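Local coordinates for glycoside hydrolase family protein (Novosphingobium sp. PP1Y, PDB 6Q2F) that probably hydrolyses alpha-L-rhamnosides, releasing terminal rhamnose units from rhamnosylated substrates as an alpha-L-rhamnosidase, at residues V57-M62 against R115-E120; P108-A113 against G481-A486. All blocks are in the same frame, centred on the assembly; numbering follows the deposited sequence.

Contact 1: residues V57-M62 against R115-E120; sequences VWWHWM and RFAAHE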
# COMPACT_ATOMS: atom_id res chain seq x y z
N VAL A 57 1.42 17.31 3.80
CA VAL A 57 0.34 17.15 2.82
C VAL A 57 0.94 16.88 1.44
O VAL A 57 2.04 17.32 1.12
CB VAL A 57 -0.59 18.38 2.76
CG1 VAL A 57 -1.16 18.68 4.15
CG2 VAL A 57 0.14 19.57 2.18
N TRP A 58 0.20 16.14 0.64
CA TRP A 58 0.46 16.12 -0.78
C TRP A 58 -0.11 17.40 -1.40
O TRP A 58 -1.13 17.93 -0.95
CB TRP A 58 -0.15 14.87 -1.43
CG TRP A 58 0.74 13.67 -1.25
CD1 TRP A 58 1.87 13.60 -0.49
CD2 TRP A 58 0.60 12.39 -1.88
NE1 TRP A 58 2.43 12.35 -0.60
CE2 TRP A 58 1.68 11.59 -1.45
CE3 TRP A 58 -0.32 11.85 -2.79
CZ2 TRP A 58 1.85 10.27 -1.86
CZ3 TRP A 58 -0.15 10.54 -3.20
CH2 TRP A 58 0.93 9.77 -2.75
N TRP A 59 0.58 17.90 -2.42
CA TRP A 59 0.33 19.26 -2.93
C TRP A 59 0.40 19.21 -4.46
O TRP A 59 1.41 19.55 -5.08
CB TRP A 59 1.34 20.23 -2.33
CG TRP A 59 1.16 21.67 -2.65
CD1 TRP A 59 0.03 22.45 -2.47
CD2 TRP A 59 2.19 22.56 -3.09
NE1 TRP A 59 0.31 23.75 -2.82
CE2 TRP A 59 1.62 23.84 -3.20
CE3 TRP A 59 3.54 22.38 -3.42
CZ2 TRP A 59 2.36 24.94 -3.63
CZ3 TRP A 59 4.26 23.47 -3.86
CH2 TRP A 59 3.67 24.74 -3.95
N HIS A 60 -0.70 18.78 -5.07
CA HIS A 60 -0.73 18.56 -6.51
C HIS A 60 -0.90 19.87 -7.26
O HIS A 60 -1.76 20.68 -6.94
CB HIS A 60 -1.88 17.62 -6.88
CG HIS A 60 -1.67 16.20 -6.43
ND1 HIS A 60 -2.00 15.77 -5.16
CD2 HIS A 60 -1.20 15.12 -7.09
CE1 HIS A 60 -1.72 14.49 -5.05
NE2 HIS A 60 -1.24 14.06 -6.21
N TRP A 61 -0.06 20.08 -8.27
CA TRP A 61 -0.23 21.16 -9.23
C TRP A 61 -1.07 20.62 -10.39
O TRP A 61 -0.60 19.78 -11.15
CB TRP A 61 1.13 21.66 -9.73
CG TRP A 61 1.90 22.48 -8.74
CD1 TRP A 61 1.57 22.73 -7.45
CD2 TRP A 61 3.14 23.15 -8.99
NE1 TRP A 61 2.53 23.52 -6.86
CE2 TRP A 61 3.50 23.80 -7.80
CE3 TRP A 61 3.98 23.26 -10.10
CZ2 TRP A 61 4.66 24.57 -7.69
CZ3 TRP A 61 5.11 24.03 -10.00
CH2 TRP A 61 5.45 24.67 -8.79
N MSE A 62 -2.31 21.09 -10.50
CA MSE A 62 -3.26 20.48 -11.42
C MSE A 62 -3.16 21.05 -12.85
O MSE A 62 -3.68 22.12 -13.12
CB MSE A 62 -4.70 20.67 -10.90
CG MSE A 62 -5.04 19.97 -9.57
SE MSE A 62 -4.42 18.13 -9.48
CE MSE A 62 -5.46 17.54 -11.02
N ARG A 115 10.99 27.06 -8.19
CA ARG A 115 12.04 27.70 -7.41
C ARG A 115 11.44 28.55 -6.31
O ARG A 115 11.92 28.55 -5.17
CB ARG A 115 12.92 28.56 -8.32
CG ARG A 115 13.95 29.38 -7.55
CD ARG A 115 14.96 30.05 -8.47
NE ARG A 115 15.68 29.07 -9.27
CZ ARG A 115 16.75 29.34 -10.01
NH1 ARG A 115 17.24 30.57 -10.06
NH2 ARG A 115 17.33 28.37 -10.70
N PHE A 116 10.39 29.30 -6.63
CA PHE A 116 9.71 30.11 -5.63
C PHE A 116 9.11 29.23 -4.54
O PHE A 116 9.22 29.56 -3.36
CB PHE A 116 8.61 30.92 -6.30
CG PHE A 116 7.91 31.84 -5.35
CD1 PHE A 116 8.52 33.01 -4.93
CD2 PHE A 116 6.63 31.55 -4.89
CE1 PHE A 116 7.87 33.89 -4.07
CE2 PHE A 116 5.97 32.42 -4.02
CZ PHE A 116 6.60 33.58 -3.60
N ALA A 117 8.47 28.12 -4.92
CA ALA A 117 7.97 27.19 -3.92
C ALA A 117 9.08 26.71 -3.01
O ALA A 117 8.90 26.60 -1.79
CB ALA A 117 7.30 25.98 -4.59
N ALA A 118 10.24 26.41 -3.58
CA ALA A 118 11.33 25.89 -2.75
C ALA A 118 11.82 26.96 -1.79
O ALA A 118 12.12 26.67 -0.63
CB ALA A 118 12.46 25.38 -3.64
N HIS A 119 11.90 28.21 -2.25
CA HIS A 119 12.37 29.28 -1.38
C HIS A 119 11.34 29.60 -0.30
O HIS A 119 11.71 29.96 0.82
CB HIS A 119 12.70 30.53 -2.19
CG HIS A 119 14.08 30.51 -2.77
ND1 HIS A 119 15.21 30.72 -2.01
CD2 HIS A 119 14.52 30.28 -4.04
CE1 HIS A 119 16.28 30.62 -2.78
NE2 HIS A 119 15.89 30.38 -4.02
N GLU A 120 10.06 29.49 -0.64
CA GLU A 120 9.02 29.73 0.36
C GLU A 120 9.01 28.64 1.41
O GLU A 120 8.81 28.92 2.59
CB GLU A 120 7.65 29.83 -0.31
CG GLU A 120 7.42 31.15 -1.05
CD GLU A 120 7.32 32.33 -0.11
OE1 GLU A 120 6.25 32.52 0.51
OE2 GLU A 120 8.32 33.07 0.01
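A117 turns its methyl group toward two tryptophan rings, W59 and W61, that reach across from a buried strand to the inner side of helix 108-124. Between the two segments this is the whole contact, and it is small: about 81 Å² is buried, and the nearest CA atoms, those of W59 and A117, remain 11.1 Å apart. The reach of the two indoles spans that distance. From CB, the side chain of W59 runs outward with CG anti to the backbone N (chi1 -175°), which extends the indole toward the helix. On the five-membered ring, NE1 donates a hydrogen bond to OD2 of D74, satisfying the polar atom of the indole. Beyond it, CE2 sits at the edge of the W61 ring, near its plane, while W61 NE1 stands 3.3 Å above the W59 ring plane, nearer the margin of the ring than its middle. At the tip of W59, the six-membered ring meets the helix, with CH2 lying 3.9 Å from CB of A117 and CZ3 almost as close. The methyl lies near the plane of the ring, at its edge rather than over a face. W61 approaches the same methyl with its own ring edge, through CZ2 at 4.3 Å from A117 CB. Alanine suits this position because both rims converge on a single carbon. The meeting across the segments is purely apolar, carbon against carbon, so it rests on van der Waals contact and exclusion of water, while the bond to D74 and the W61 ring over one face are likely to help hold the W59 indole in its direction.

Contact 2: residues P108-A113 against G481-A486; sequences PEWKDA and GMYKDA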
# COMPACT_ATOMS: atom_id res chain seq x y z
N PRO A 108 10.67 27.71 -18.47
CA PRO A 108 11.15 28.78 -17.56
C PRO A 108 10.13 29.26 -16.54
O PRO A 108 10.45 29.31 -15.35
CB PRO A 108 11.56 29.88 -18.55
CG PRO A 108 12.16 29.06 -19.70
CD PRO A 108 11.21 27.88 -19.83
N GLU A 109 8.90 29.58 -16.94
CA GLU A 109 7.94 30.09 -15.97
C GLU A 109 7.55 29.03 -14.95
O GLU A 109 7.37 29.34 -13.77
CB GLU A 109 6.69 30.62 -16.67
CG GLU A 109 5.83 31.52 -15.75
CD GLU A 109 4.81 32.36 -16.51
OE1 GLU A 109 3.92 32.94 -15.86
OE2 GLU A 109 4.90 32.44 -17.76
N TRP A 110 7.43 27.77 -15.39
CA TRP A 110 7.20 26.68 -14.45
C TRP A 110 8.37 26.54 -13.49
O TRP A 110 8.19 26.40 -12.27
CB TRP A 110 6.97 25.37 -15.21
CG TRP A 110 6.54 24.24 -14.33
CD1 TRP A 110 5.25 23.82 -14.10
CD2 TRP A 110 7.39 23.38 -13.56
NE1 TRP A 110 5.26 22.75 -13.23
CE2 TRP A 110 6.55 22.47 -12.88
CE3 TRP A 110 8.77 23.30 -13.37
CZ2 TRP A 110 7.06 21.47 -12.02
CZ3 TRP A 110 9.28 22.30 -12.51
CH2 TRP A 110 8.42 21.41 -11.86
N LYS A 111 9.60 26.59 -14.02
CA LYS A 111 10.76 26.39 -13.15
C LYS A 111 10.87 27.52 -12.15
O LYS A 111 11.22 27.28 -10.98
CB LYS A 111 12.04 26.25 -13.99
CG LYS A 111 12.08 24.94 -14.78
CD LYS A 111 13.41 24.70 -15.49
CE LYS A 111 13.83 25.83 -16.42
NZ LYS A 111 15.17 25.48 -17.01
N ASP A 112 10.56 28.74 -12.57
CA ASP A 112 10.59 29.86 -11.64
C ASP A 112 9.52 29.71 -10.57
O ASP A 112 9.76 30.04 -9.40
CB ASP A 112 10.43 31.18 -12.39
CG ASP A 112 10.80 32.37 -11.55
OD1 ASP A 112 11.92 32.36 -10.97
OD2 ASP A 112 9.99 33.30 -11.44
N ALA A 113 8.35 29.19 -10.93
CA ALA A 113 7.34 28.89 -9.92
C ALA A 113 7.86 27.87 -8.92
O ALA A 113 7.72 28.06 -7.71
CB ALA A 113 6.05 28.40 -10.58
N GLY A 481 19.22 16.38 -11.23
CA GLY A 481 19.82 17.50 -11.94
C GLY A 481 18.80 18.48 -12.49
O GLY A 481 19.02 19.69 -12.46
N MSE A 482 17.68 17.99 -13.01
CA MSE A 482 16.64 18.87 -13.51
C MSE A 482 16.09 19.76 -12.40
O MSE A 482 15.84 20.94 -12.63
CB MSE A 482 15.50 18.06 -14.13
CG MSE A 482 15.86 17.40 -15.47
SE MSE A 482 14.66 15.94 -15.90
CE MSE A 482 12.97 16.72 -15.27
N TYR A 483 15.93 19.20 -11.19
CA TYR A 483 15.37 20.00 -10.09
C TYR A 483 16.41 20.94 -9.49
O TYR A 483 16.05 22.03 -9.03
CB TYR A 483 14.76 19.09 -9.02
CG TYR A 483 13.34 18.78 -9.39
CD1 TYR A 483 12.31 19.62 -9.01
CD2 TYR A 483 13.03 17.71 -10.23
CE1 TYR A 483 11.00 19.38 -9.39
CE2 TYR A 483 11.73 17.46 -10.61
CZ TYR A 483 10.71 18.31 -10.19
OH TYR A 483 9.42 18.07 -10.56
N LYS A 484 17.69 20.55 -9.50
CA LYS A 484 18.73 21.50 -9.13
C LYS A 484 18.80 22.66 -10.11
O LYS A 484 19.10 23.79 -9.72
CB LYS A 484 20.08 20.78 -9.06
CG LYS A 484 20.23 19.93 -7.80
CD LYS A 484 21.26 18.85 -7.98
CE LYS A 484 22.67 19.33 -7.74
NZ LYS A 484 23.54 18.16 -7.28
N ASP A 485 18.56 22.40 -11.39
CA ASP A 485 18.49 23.51 -12.32
C ASP A 485 17.24 24.34 -12.07
O ASP A 485 17.31 25.58 -12.04
CB ASP A 485 18.54 22.98 -13.75
CG ASP A 485 18.12 24.03 -14.75
OD1 ASP A 485 18.95 24.92 -15.04
OD2 ASP A 485 16.98 23.94 -15.24
N ALA A 486 16.10 23.69 -11.85
CA ALA A 486 14.86 24.43 -11.65
C ALA A 486 14.89 25.25 -10.36
O ALA A 486 14.69 26.47 -10.37
CB ALA A 486 13.67 23.47 -11.64
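K111 lays its side chain along A486 and ends in a salt bridge with D485, so one residue supplies both the apolar and the charged part of this helix-helix contact. Its chi1 of -69° places CG anti to the carbonyl carbon and beside the backbone N, and CG comes to 3.8 Å from CB of A486. CB and CD also border that methyl; alanine is apt here because the small side chain lets the CA atoms of K111 and A486 approach to 4.8 Å. The lysine chain then bends at chi3 (-56°), carrying NZ to 3.0 Å from OD2 of D485. The bond uses the syn lone pair of OD2, on the side of the other carboxylate oxygen. The side chain of D485 crosses that of the lysine obliquely. With an alanine here in place of the lysine, the D485 carboxylate would probably lose this charged mate and part of the A486 methyl would be uncovered. W110 and Y483 meet beside this pair, the tyrosine hydroxyl lying at the edge of the indole, near its plane, with OH of Y483 3.7 Å from CH2 of W110. Each polar atom has its own partner as well: W110 NE1 is hydrogen-bonded to D90 OD1 on strand 85-91, and Y483 OH makes a weak bond to Y105 OH. Large aromatic side chains suit both positions, since they can fill the gap between helices crossing at this distance while their polar atoms bond outside the contact. The first turns of helix 108-124 thus cross the last part of helix 469-487 almost at right angles, 82° between segment axes 9.8 Å apart, with Y483 also packed edge-to-face against F114 and Y479.

In the fold
Helix 108-124 serves both contacts, whose centres lie 12 Å apart: its start meets helix 469-487 in contact 2, and its next turns meet strand 56-62 in contact 1. They also touch directly: R115 NE lies 3.0 Å from A486 O, a probable hydrogen bond, and W61 CE3 packs 3.4 Å from W110 NE1. Strand 56-62 belongs to a ring of eight parallel strands, consistent with a (beta/alpha)8 barrel, and the helices form part of its outer layer. The sodium site, with D503, S504, E583, E586 and E644, is built on or just after other strands of that ring; neither contact supplies a ligand to it.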